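Local coordinates for endoglucanase, glycoside hydrolase family 5 protein (Cytophaga hutchinsonii, PDB 5IHS) that probably hydrolyses internal beta-1,4-glucosidic bonds of cellulose, as expected of a TIM-barrel endoglucanase of glycoside hydrolase family 5, at residues E108-A113 against I118-D123; Q65-D70 against V84-G89; E233-L238 against D273-S278. All blocks are in the same frame, centred on the assembly; numbering follows the deposited sequence.

Contact 1: residues E108-A113 against I118-D123; sequences EVVNAA and IYVIID
V109, V110 and A113 of helix 99-116 pack against I118, V120 and I122 in a buried helix-on-strand contact of the TIM barrel, within the beta-alpha-beta unit formed by strand 83-89, this helix and strand 119-125. The chain doubles back, so helix and strand run nearly antiparallel, their short axes 8.0 Å apart at an angle of 162°. One backbone hydrogen bond spans the turn, from I118 N to A113 O (3.0 Å). A113 suits the end of the contact next to the turn: its single methyl meets V120, CB to CB, at 3.6 Å and lies 4.1 Å from I118 CG1, a close approach that suits a residue with no further branches. V120 presents both branches to the helix. CG1 sits between the backbone N and carbonyl carbon (chi1 57°) and faces A113 CB, while CG2 meets V110 CG2 at 3.9 Å, the two valines crossing at about a right angle. An alanine in place of V120 would lack both branches and would probably open a gap beneath V110 and deprive V109 CG1 of its methyl neighbour on the strand. Farther along, I122 reaches back with its longer branch, putting CG1 3.8 Å from V110 CG2. Beta-branched residues suit the extended strand and give it a broad apolar surface. Y119 and I121 point away from the helix, and the hydroxyl of Y119 bonds to the carbonyl of G33. Strand 119-125 lies between strands 83-89 and 153-156, and V110 and I122 both also touch I153 of the latter, while V109 leans on V72 of the adjoining helix 69-77.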
# COMPACT_ATOMS: atom_id res chain seq x y z
N GLU A 108 0.13 -14.78 -6.49
CA GLU A 108 -0.42 -15.64 -5.45
C GLU A 108 -1.17 -14.80 -4.42
O GLU A 108 -2.26 -15.19 -3.97
CB GLU A 108 0.69 -16.46 -4.81
CG GLU A 108 0.19 -17.49 -3.81
CD GLU A 108 -0.65 -18.63 -4.44
OE1 GLU A 108 -0.70 -18.73 -5.68
OE2 GLU A 108 -1.25 -19.43 -3.68
N VAL A 109 -0.62 -13.65 -4.04
CA VAL A 109 -1.29 -12.78 -3.08
C VAL A 109 -2.54 -12.16 -3.69
O VAL A 109 -3.59 -12.09 -3.04
CB VAL A 109 -0.30 -11.74 -2.54
CG1 VAL A 109 -1.00 -10.68 -1.70
CG2 VAL A 109 0.78 -12.45 -1.71
N VAL A 110 -2.45 -11.66 -4.92
CA VAL A 110 -3.63 -11.11 -5.60
C VAL A 110 -4.73 -12.16 -5.69
O VAL A 110 -5.90 -11.88 -5.39
CB VAL A 110 -3.25 -10.57 -6.99
CG1 VAL A 110 -4.50 -10.20 -7.79
CG2 VAL A 110 -2.31 -9.38 -6.87
N ASN A 111 -4.37 -13.37 -6.12
CA ASN A 111 -5.37 -14.43 -6.26
C ASN A 111 -6.04 -14.73 -4.93
O ASN A 111 -7.25 -14.96 -4.87
CB ASN A 111 -4.71 -15.69 -6.82
CG ASN A 111 -4.37 -15.58 -8.30
OD1 ASN A 111 -4.79 -14.64 -8.98
ND2 ASN A 111 -3.64 -16.56 -8.82
N ALA A 112 -5.26 -14.74 -3.85
CA ALA A 112 -5.82 -15.00 -2.54
C ALA A 112 -6.74 -13.87 -2.09
O ALA A 112 -7.79 -14.11 -1.51
CB ALA A 112 -4.71 -15.20 -1.52
N ALA A 113 -6.34 -12.61 -2.34
CA ALA A 113 -7.22 -11.50 -2.00
C ALA A 113 -8.54 -11.58 -2.75
O ALA A 113 -9.60 -11.28 -2.18
CB ALA A 113 -6.52 -10.17 -2.30
N ILE A 118 -11.00 -9.35 -0.28
CA ILE A 118 -10.41 -8.11 0.21
C ILE A 118 -9.66 -7.43 -0.94
O ILE A 118 -9.40 -8.03 -1.98
CB ILE A 118 -9.54 -8.29 1.47
CG1 ILE A 118 -8.27 -9.11 1.20
CG2 ILE A 118 -10.36 -8.91 2.59
CD1 ILE A 118 -7.26 -9.07 2.33
N TYR A 119 -9.32 -6.17 -0.73
CA TYR A 119 -8.58 -5.41 -1.73
C TYR A 119 -7.09 -5.76 -1.67
O TYR A 119 -6.59 -6.24 -0.65
CB TYR A 119 -8.83 -3.90 -1.56
CG TYR A 119 -10.28 -3.53 -1.83
CD1 TYR A 119 -10.73 -3.30 -3.12
CD2 TYR A 119 -11.21 -3.45 -0.79
CE1 TYR A 119 -12.06 -3.01 -3.38
CE2 TYR A 119 -12.53 -3.15 -1.04
CZ TYR A 119 -12.96 -2.94 -2.32
OH TYR A 119 -14.31 -2.67 -2.51
N VAL A 120 -6.38 -5.50 -2.77
CA VAL A 120 -4.97 -5.84 -2.86
C VAL A 120 -4.24 -4.77 -3.65
O VAL A 120 -4.70 -4.36 -4.73
CB VAL A 120 -4.74 -7.25 -3.46
CG1 VAL A 120 -5.37 -7.40 -4.83
CG2 VAL A 120 -3.25 -7.58 -3.51
N ILE A 121 -3.11 -4.31 -3.11
CA ILE A 121 -2.24 -3.35 -3.77
C ILE A 121 -1.09 -4.11 -4.43
O ILE A 121 -0.36 -4.84 -3.75
CB ILE A 121 -1.69 -2.32 -2.78
CG1 ILE A 121 -2.81 -1.53 -2.11
CG2 ILE A 121 -0.72 -1.38 -3.49
CD1 ILE A 121 -2.37 -0.77 -0.89
N ILE A 122 -0.94 -3.90 -5.73
CA ILE A 122 0.19 -4.42 -6.50
C ILE A 122 1.24 -3.31 -6.50
O ILE A 122 1.10 -2.33 -7.23
CB ILE A 122 -0.22 -4.80 -7.92
CG1 ILE A 122 -1.28 -5.91 -7.91
CG2 ILE A 122 1.00 -5.22 -8.74
CD1 ILE A 122 -1.87 -6.20 -9.27
N ASP A 123 2.27 -3.46 -5.65
CA ASP A 123 3.29 -2.43 -5.42
C ASP A 123 4.59 -2.76 -6.15
O ASP A 123 5.26 -3.76 -5.85
CB ASP A 123 3.50 -2.29 -3.91
CG ASP A 123 4.82 -1.63 -3.51
OD1 ASP A 123 5.32 -0.72 -4.20
OD2 ASP A 123 5.32 -2.04 -2.41

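Contact 2: residues Q65-D70 against V84-G89; sequences QYYNSD and VRAAMG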
# COMPACT_ATOMS: atom_id res chain seq x y z
N GLN A 65 8.40 -16.03 1.64
CA GLN A 65 7.72 -17.14 2.28
C GLN A 65 6.33 -16.76 2.80
O GLN A 65 5.52 -17.65 3.03
CB GLN A 65 8.56 -17.76 3.42
CG GLN A 65 8.80 -16.88 4.64
CD GLN A 65 10.04 -16.00 4.52
OE1 GLN A 65 10.40 -15.54 3.44
NE2 GLN A 65 10.70 -15.76 5.65
N TYR A 66 6.06 -15.47 2.99
CA TYR A 66 4.75 -15.01 3.48
C TYR A 66 3.78 -14.66 2.35
O TYR A 66 2.64 -14.28 2.64
CB TYR A 66 4.92 -13.81 4.44
CG TYR A 66 5.68 -14.18 5.69
CD1 TYR A 66 5.11 -14.96 6.68
CD2 TYR A 66 6.99 -13.76 5.87
CE1 TYR A 66 5.82 -15.31 7.82
CE2 TYR A 66 7.71 -14.11 7.00
CZ TYR A 66 7.12 -14.88 7.98
OH TYR A 66 7.86 -15.23 9.10
N TYR A 67 4.22 -14.77 1.10
CA TYR A 67 3.38 -14.43 -0.06
C TYR A 67 2.51 -15.63 -0.43
O TYR A 67 2.73 -16.32 -1.42
CB TYR A 67 4.25 -13.99 -1.25
CG TYR A 67 4.72 -12.56 -1.16
CD1 TYR A 67 5.59 -12.15 -0.14
CD2 TYR A 67 4.30 -11.61 -2.08
CE1 TYR A 67 6.00 -10.83 -0.05
CE2 TYR A 67 4.71 -10.29 -1.99
CZ TYR A 67 5.55 -9.90 -0.97
OH TYR A 67 5.92 -8.58 -0.90
N ASN A 68 1.51 -15.90 0.41
CA ASN A 68 0.72 -17.11 0.22
C ASN A 68 -0.70 -16.91 0.74
O ASN A 68 -1.02 -15.96 1.46
CB ASN A 68 1.40 -18.33 0.87
CG ASN A 68 1.44 -18.24 2.37
OD1 ASN A 68 0.39 -18.29 3.02
ND2 ASN A 68 2.64 -18.13 2.94
N SER A 69 -1.58 -17.83 0.32
CA SER A 69 -3.00 -17.69 0.62
C SER A 69 -3.31 -17.90 2.09
O SER A 69 -4.30 -17.36 2.59
CB SER A 69 -3.83 -18.62 -0.26
OG SER A 69 -3.42 -19.95 -0.13
N ASP A 70 -2.51 -18.71 2.80
CA ASP A 70 -2.75 -18.88 4.24
C ASP A 70 -2.54 -17.58 4.99
O ASP A 70 -3.34 -17.23 5.87
CB ASP A 70 -1.83 -19.97 4.80
CG ASP A 70 -2.15 -21.35 4.25
OD1 ASP A 70 -3.34 -21.67 4.06
OD2 ASP A 70 -1.20 -22.13 4.02
N VAL A 84 -4.45 -5.79 1.53
CA VAL A 84 -3.10 -6.31 1.71
C VAL A 84 -2.26 -5.77 0.56
O VAL A 84 -2.74 -5.63 -0.57
CB VAL A 84 -3.08 -7.86 1.76
CG1 VAL A 84 -3.65 -8.49 0.50
CG2 VAL A 84 -1.68 -8.39 2.03
N ARG A 85 -0.99 -5.48 0.84
CA ARG A 85 -0.06 -4.93 -0.15
C ARG A 85 1.06 -5.92 -0.45
O ARG A 85 1.75 -6.39 0.45
CB ARG A 85 0.50 -3.60 0.36
CG ARG A 85 1.60 -2.94 -0.47
CD ARG A 85 1.89 -1.61 0.14
NE ARG A 85 2.83 -0.72 -0.53
CZ ARG A 85 4.04 -0.38 -0.09
NH1 ARG A 85 4.64 -1.01 0.92
NH2 ARG A 85 4.68 0.61 -0.69
N ALA A 86 1.22 -6.22 -1.74
CA ALA A 86 2.27 -7.09 -2.25
C ALA A 86 3.41 -6.20 -2.72
O ALA A 86 3.28 -5.51 -3.73
CB ALA A 86 1.73 -7.95 -3.39
N ALA A 87 4.52 -6.20 -1.98
CA ALA A 87 5.66 -5.30 -2.20
C ALA A 87 6.69 -6.02 -3.07
O ALA A 87 7.64 -6.62 -2.56
CB ALA A 87 6.24 -4.85 -0.87
N MET A 88 6.51 -5.94 -4.38
CA MET A 88 7.37 -6.67 -5.31
C MET A 88 8.69 -5.92 -5.48
O MET A 88 8.74 -4.84 -6.06
CB MET A 88 6.70 -6.83 -6.66
CG MET A 88 7.47 -7.80 -7.54
SD MET A 88 6.89 -8.00 -9.22
CE MET A 88 7.23 -6.36 -9.87
N GLY A 89 9.78 -6.51 -4.98
CA GLY A 89 11.08 -5.90 -5.18
C GLY A 89 11.44 -5.87 -6.65
O GLY A 89 11.14 -6.80 -7.40
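Y67 reaches A86 and A87 within a beta-alpha-beta unit of the TIM barrel: its ring spans from the loop leading into helix 69-77 to strand 83-89, the strand that follows this helix. The contact is small, buried and carried by one long side chain. With CG anti to the carbonyl carbon (chi1 -80°), the ring extends across to the strand, and its hydroxyl accepts a hydrogen bond from A87 N, 3.0 Å from Y67 OH. The bond is bent, 132° at the hydrogen, and the amide lies at the ring edge, near its plane. The same hydroxyl also bonds to the carbonyl of F58, so one buried oxygen serves two backbone groups, one on strand 83-89 and one just past the end of strand 53-57. A tyrosine suits the place because its long, rigid ring carries a polar end across to the strand: the nearest alpha carbons, those of Y67 and A86, are 7.7 Å apart. Small residues on the strand let the ring come close, with Y67 CE2 packed 4.0 Å from A86 CB; K105 and V109 of helix 99-116 also touch the ring. On the loop, Y67 is the centre of an inverse gamma turn, closed by a weak bond from N68 N to Y66 O (3.0 Å). N68 then acts as the N-cap of helix 69-77, its OD1 accepting from V71 N, while its ND2 gives a weak bond to Q65 O at 2.9 Å and a hydrogen bond to the carbonyl of P300. R85 starts out away from the loop; its guanidinium group forms salt bridges with E156 and E248. Beside the bonded amide, the methyl CB of A87 stands 3.7 Å from Y67 OH.

Contact 3: residues E233-L238 against D273-S278; sequences EAQKAL and DAHKIS
L238 and H275 bring the two backbones nearest, yet their CA atoms are still 9.0 Å apart and no hydrogen bond crosses, so side chains alone close the interval. L238 CD1 lies over one face of the H275 imidazole in a CH-pi contact, 3.9 Å from the ring centroid and 27° off the ring normal. It is offset toward the rim, which makes H275 ND1 the nearest ring atom to L238 CD1, at 3.5 Å. A leucine suits this place because its apolar methyl CD1 can lie on the ring and also come within 4.4 Å of I277 CD1. One helical turn before L238, Q235 bends at chi2 (66°) and brings its amide to the far end of the imidazole, with OE1 3.2 Å from H275 CE1. H275 NE2 is just as near to that oxygen, but the angle is too poor for a hydrogen bond; amide and ring planes are turned 58° apart. The other end of the Q235 amide is engaged by its own helix, NE2 donating to D239 OD1. In the TIM barrel these are two successive outer helices, 228-239 and 262-274, with strand 244-249 between them in sequence; L238 touches L244 and I277 touches V246 on that strand. Helix 262-274 ends in a Schellman motif, with K276 as the C-prime residue at positive phi: I277 N returns to L272 O, and K276 N to D273 O at 3.2 Å. The reversal carries the exposed lysine outward and turns the apolar I277 inward. D273 forms salt bridges with R53 and K323, while the ring of H275 also meets that of F271.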
# COMPACT_ATOMS: atom_id res chain seq x y z
N GLU A 233 2.32 18.93 5.65
CA GLU A 233 2.53 18.72 4.22
C GLU A 233 1.32 18.01 3.60
O GLU A 233 0.82 18.40 2.54
CB GLU A 233 3.81 17.89 4.03
CG GLU A 233 4.12 17.39 2.62
CD GLU A 233 4.68 18.44 1.69
OE1 GLU A 233 5.12 19.50 2.20
OE2 GLU A 233 4.69 18.20 0.47
N ALA A 234 0.85 16.94 4.25
CA ALA A 234 -0.31 16.22 3.75
C ALA A 234 -1.53 17.13 3.67
O ALA A 234 -2.25 17.12 2.66
CB ALA A 234 -0.58 15.02 4.65
N GLN A 235 -1.79 17.92 4.71
CA GLN A 235 -2.95 18.81 4.70
C GLN A 235 -2.87 19.81 3.56
O GLN A 235 -3.88 20.10 2.91
CB GLN A 235 -3.07 19.53 6.05
CG GLN A 235 -4.25 20.48 6.14
CD GLN A 235 -5.59 19.73 6.07
OE1 GLN A 235 -5.91 18.94 6.96
NE2 GLN A 235 -6.36 19.97 5.01
N LYS A 236 -1.68 20.35 3.30
CA LYS A 236 -1.52 21.30 2.20
C LYS A 236 -1.82 20.64 0.86
O LYS A 236 -2.41 21.27 -0.03
CB LYS A 236 -0.12 21.91 2.24
CG LYS A 236 0.08 22.86 3.41
CD LYS A 236 1.51 23.39 3.52
CE LYS A 236 1.70 24.17 4.82
NZ LYS A 236 3.00 24.89 4.90
N ALA A 237 -1.44 19.38 0.68
CA ALA A 237 -1.80 18.67 -0.55
C ALA A 237 -3.31 18.48 -0.67
O ALA A 237 -3.88 18.63 -1.76
CB ALA A 237 -1.07 17.33 -0.61
N LEU A 238 -3.98 18.13 0.44
CA LEU A 238 -5.43 18.02 0.42
C LEU A 238 -6.08 19.35 0.06
O LEU A 238 -7.06 19.39 -0.70
CB LEU A 238 -5.93 17.53 1.78
CG LEU A 238 -5.44 16.14 2.21
CD1 LEU A 238 -5.90 15.86 3.64
CD2 LEU A 238 -5.93 15.06 1.28
N ASP A 273 -7.78 9.07 10.01
CA ASP A 273 -9.21 8.81 10.13
C ASP A 273 -10.03 10.07 9.88
O ASP A 273 -11.10 10.01 9.28
CB ASP A 273 -9.51 8.24 11.52
CG ASP A 273 -9.06 6.79 11.68
OD1 ASP A 273 -8.78 6.09 10.67
OD2 ASP A 273 -9.03 6.34 12.85
N ALA A 274 -9.54 11.22 10.35
CA ALA A 274 -10.27 12.47 10.14
C ALA A 274 -10.46 12.77 8.66
O ALA A 274 -11.47 13.38 8.28
CB ALA A 274 -9.54 13.63 10.82
N HIS A 275 -9.51 12.34 7.83
CA HIS A 275 -9.51 12.60 6.39
C HIS A 275 -9.86 11.36 5.57
O HIS A 275 -9.78 11.40 4.34
CB HIS A 275 -8.17 13.18 5.97
CG HIS A 275 -7.92 14.52 6.58
ND1 HIS A 275 -8.48 15.67 6.07
CD2 HIS A 275 -7.28 14.88 7.72
CE1 HIS A 275 -8.14 16.69 6.83
NE2 HIS A 275 -7.41 16.24 7.83
N LYS A 276 -10.24 10.27 6.23
CA LYS A 276 -10.61 9.03 5.56
C LYS A 276 -9.51 8.56 4.60
O LYS A 276 -9.79 8.09 3.49
CB LYS A 276 -11.97 9.16 4.86
CG LYS A 276 -13.07 9.57 5.82
CD LYS A 276 -14.38 9.80 5.11
CE LYS A 276 -15.50 10.22 6.07
NZ LYS A 276 -15.09 11.06 7.22
N ILE A 277 -8.26 8.63 5.06
CA ILE A 277 -7.10 8.20 4.28
C ILE A 277 -6.78 6.74 4.63
O ILE A 277 -6.61 6.39 5.80
CB ILE A 277 -5.89 9.11 4.55
CG1 ILE A 277 -6.20 10.54 4.11
CG2 ILE A 277 -4.65 8.57 3.83
CD1 ILE A 277 -5.14 11.57 4.51
N SER A 278 -6.70 5.90 3.60
CA SER A 278 -6.39 4.49 3.79
C SER A 278 -4.93 4.31 4.19
O SER A 278 -4.05 5.10 3.82
CB SER A 278 -6.65 3.74 2.49
OG SER A 278 -8.03 3.72 2.13

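Contacts 1 and 2 are both buried and adjoin on one flank of the barrel, their centres 8 Å apart; contact 3 lies on the opposite side of the chain's centre, about 25 Å from contact 1 between centres, and is only partly buried. The first two share the sheet: strands 83-89 and 119-125 are neighbours, I121 and A86 probably joining them by a backbone hydrogen bond, and V109 touches partners in both contacts. Contact 1 is almost wholly aliphatic, whereas contact 2 rests on one tyrosine, whose hydroxyl bonds the strand while its ring packs on alanine. Contact 3 joins helix 228-239 to the end of helix 262-274, mixing an apolar inner part with a polar, partly exposed histidine and glutamine.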